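Local coordinates for protein PlyP35 (Listeria phage P35, PDB 6S3Y) that probably directs the phage endolysin to which it belongs to the Listeria cell wall, through two SH3-like cell wall binding domains at its C-terminal end, at residues G14-F22 / R59-A67. Numbering follows the deposited sequence.
Sequences GYFQDKPQF and RGYIYHSMA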
# COMPACT_ATOMS: atom_id res chain seq x y z
N GLY A 14 -1.06 -0.58 6.24
CA GLY A 14 -0.37 0.44 5.41
C GLY A 14 0.99 -0.08 5.00
O GLY A 14 1.59 -0.91 5.72
N TYR A 15 1.51 0.41 3.87
CA TYR A 15 2.69 -0.17 3.20
C TYR A 15 3.89 0.76 3.43
O TYR A 15 3.91 1.86 2.86
CB TYR A 15 2.35 -0.43 1.73
CG TYR A 15 1.20 -1.38 1.61
CD1 TYR A 15 1.39 -2.75 1.69
CD2 TYR A 15 -0.09 -0.90 1.53
CE1 TYR A 15 0.32 -3.62 1.64
CE2 TYR A 15 -1.18 -1.77 1.48
CZ TYR A 15 -0.97 -3.13 1.54
OH TYR A 15 -2.03 -3.99 1.52
N PHE A 16 4.81 0.34 4.28
CA PHE A 16 6.09 1.06 4.55
C PHE A 16 7.16 0.41 3.68
O PHE A 16 7.69 -0.66 4.06
CB PHE A 16 6.38 1.02 6.05
CG PHE A 16 7.51 1.86 6.56
CD1 PHE A 16 7.49 3.24 6.44
CD2 PHE A 16 8.57 1.27 7.22
CE1 PHE A 16 8.51 4.01 6.99
CE2 PHE A 16 9.60 2.04 7.76
CZ PHE A 16 9.55 3.40 7.64
N GLN A 17 7.37 0.96 2.49
CA GLN A 17 8.17 0.32 1.41
C GLN A 17 9.62 0.79 1.49
O GLN A 17 9.86 1.86 2.09
CB GLN A 17 7.55 0.66 0.04
CG GLN A 17 6.10 0.19 -0.15
CD GLN A 17 5.94 -1.31 0.00
OE1 GLN A 17 5.50 -1.81 1.05
NE2 GLN A 17 6.32 -2.03 -1.04
N ASP A 18 10.55 0.05 0.89
CA ASP A 18 11.99 0.41 0.91
C ASP A 18 12.26 1.58 -0.05
O ASP A 18 13.38 2.12 0.00
CB ASP A 18 12.88 -0.81 0.63
CG ASP A 18 12.70 -1.46 -0.73
OD1 ASP A 18 11.74 -1.14 -1.43
OD2 ASP A 18 13.53 -2.32 -1.06
N LYS A 19 11.28 1.97 -0.86
CA LYS A 19 11.36 3.10 -1.82
C LYS A 19 10.04 3.82 -1.83
O LYS A 19 9.02 3.18 -1.55
CB LYS A 19 11.56 2.58 -3.24
CG LYS A 19 12.76 1.70 -3.45
CD LYS A 19 12.73 0.91 -4.71
CE LYS A 19 13.86 -0.08 -4.73
NZ LYS A 19 13.89 -0.77 -6.04
N PRO A 20 10.00 5.12 -2.18
CA PRO A 20 8.74 5.85 -2.28
C PRO A 20 8.00 5.56 -3.60
O PRO A 20 7.72 6.48 -4.33
CB PRO A 20 9.17 7.31 -2.17
CG PRO A 20 10.54 7.31 -2.83
CD PRO A 20 11.16 5.98 -2.47
N GLN A 21 7.70 4.29 -3.86
CA GLN A 21 7.01 3.83 -5.09
C GLN A 21 6.33 2.50 -4.74
O GLN A 21 6.83 1.79 -3.85
CB GLN A 21 8.01 3.70 -6.26
CG GLN A 21 9.26 2.88 -5.93
CD GLN A 21 10.45 2.89 -6.88
OE1 GLN A 21 11.21 3.84 -6.95
NE2 GLN A 21 10.67 1.76 -7.55
N PHE A 22 5.22 2.19 -5.41
CA PHE A 22 4.48 0.93 -5.22
C PHE A 22 5.02 -0.18 -6.11
O PHE A 22 4.88 -1.35 -5.72
CB PHE A 22 3.00 1.22 -5.44
CG PHE A 22 2.40 2.04 -4.34
CD1 PHE A 22 2.24 1.51 -3.06
CD2 PHE A 22 2.00 3.33 -4.57
CE1 PHE A 22 1.66 2.26 -2.06
CE2 PHE A 22 1.42 4.08 -3.57
CZ PHE A 22 1.24 3.53 -2.32
N ARG A 59 15.41 2.32 6.56
CA ARG A 59 14.54 3.44 6.15
C ARG A 59 13.38 2.89 5.33
O ARG A 59 13.59 1.98 4.51
CB ARG A 59 15.33 4.50 5.38
CG ARG A 59 14.48 5.67 4.92
CD ARG A 59 15.29 6.90 4.57
NE ARG A 59 16.02 7.42 5.71
CZ ARG A 59 15.52 8.22 6.63
NH1 ARG A 59 14.25 8.58 6.63
NH2 ARG A 59 16.30 8.61 7.62
N GLY A 60 12.20 3.45 5.51
CA GLY A 60 11.05 3.16 4.66
C GLY A 60 10.28 4.41 4.28
O GLY A 60 10.61 5.51 4.77
N TYR A 61 9.29 4.21 3.41
CA TYR A 61 8.47 5.28 2.82
C TYR A 61 7.02 4.81 2.82
O TYR A 61 6.75 3.68 2.39
CB TYR A 61 8.95 5.56 1.39
CG TYR A 61 10.40 5.98 1.31
CD1 TYR A 61 11.41 5.04 1.23
CD2 TYR A 61 10.74 7.31 1.34
CE1 TYR A 61 12.75 5.43 1.20
CE2 TYR A 61 12.06 7.72 1.28
CZ TYR A 61 13.07 6.77 1.22
OH TYR A 61 14.39 7.11 1.19
N ILE A 62 6.10 5.69 3.21
CA ILE A 62 4.67 5.34 3.23
C ILE A 62 3.86 6.49 2.64
O ILE A 62 4.15 7.67 2.92
CB ILE A 62 4.23 4.94 4.66
CG1 ILE A 62 2.77 4.47 4.66
CG2 ILE A 62 4.47 6.05 5.66
CD1 ILE A 62 2.40 3.62 5.86
N TYR A 63 2.88 6.14 1.82
CA TYR A 63 2.07 7.11 1.05
C TYR A 63 1.21 7.92 2.00
O TYR A 63 0.77 7.38 3.02
CB TYR A 63 1.30 6.32 0.00
CG TYR A 63 0.60 7.15 -1.04
CD1 TYR A 63 1.25 7.53 -2.20
CD2 TYR A 63 -0.72 7.52 -0.88
CE1 TYR A 63 0.60 8.24 -3.20
CE2 TYR A 63 -1.39 8.22 -1.87
CZ TYR A 63 -0.73 8.57 -3.04
OH TYR A 63 -1.39 9.28 -3.98
N HIS A 64 0.99 9.20 1.70
CA HIS A 64 0.48 10.22 2.65
C HIS A 64 -0.90 9.81 3.18
O HIS A 64 -1.18 10.07 4.36
CB HIS A 64 0.46 11.60 2.01
CG HIS A 64 -0.62 11.80 1.03
ND1 HIS A 64 -0.63 11.21 -0.25
CD2 HIS A 64 -1.75 12.50 1.13
CE1 HIS A 64 -1.73 11.57 -0.88
NE2 HIS A 64 -2.43 12.36 -0.06
N SER A 65 -1.75 9.18 2.35
CA SER A 65 -3.14 8.83 2.76
C SER A 65 -3.14 7.64 3.72
O SER A 65 -4.16 7.34 4.30
CB SER A 65 -4.02 8.63 1.57
OG SER A 65 -3.57 7.54 0.77
N MSE A 66 -2.00 6.96 3.91
CA MSE A 66 -1.91 5.86 4.87
C MSE A 66 -1.36 6.31 6.24
O MSE A 66 -1.13 5.47 7.11
CB MSE A 66 -1.07 4.73 4.30
CG MSE A 66 -1.61 4.22 3.01
SE MSE A 66 -0.35 3.05 2.15
CE MSE A 66 -1.37 2.59 0.54
N ALA A 67 -1.15 7.61 6.43
CA ALA A 67 -0.61 8.12 7.68
C ALA A 67 -1.37 9.38 8.10
O ALA A 67 -1.35 10.37 7.37
CB ALA A 67 0.87 8.43 7.56
O HOH W 1 2.68 3.39 0.92
O HOH W 2 15.04 2.06 2.12
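Tyr61 and Gln17 form a lone antiparallel hydrogen-bonded pair, an example of how one bridge can fasten a strand end whose neighbours are held by side chains and water. Gln17 N reaches Tyr61 O at 2.8 Å, tilted 25° from the carbonyl plane, whereas Tyr61 N returns to Gln17 O within that plane. On either side of this bridge, waters replace direct bonds: one accepts a bond from Tyr63 N and donates to Tyr15 O, another donates to both Asp18 O and Arg59 O.

Tyr61 buries more surface here than any other residue. Its CG stands anti to the carbonyl carbon (chi1 -59°), laying the ring against the 18-20 loop backbone, which leads into an inverse gamma turn centred on Pro20; Pro20 CD sits over the ring centre, 3.8 Å from the centroid, in a CH-pi contact, and Asp18 O comes to the ring edge. The ring of Phe16 lies flat against glycine backbone, with Gly60 CA over its face and Gly60 C 3.3 Å from CE1. Toward the other end, selenomethionine Met66 runs extended beyond CG to the edge of the Tyr15 ring, a Met-aromatic contact, and its CE also meets Phe22 CZ at 4.0 Å.

Within the SH3-like domain, strand 6-17 thus closes against strand 56-63, which pairs with strand 46-53; Trp31 of strand 27-32 stacks on Phe16, and the side chains of Phe16 and Ile62 both touch Leu39 of strand 36-41.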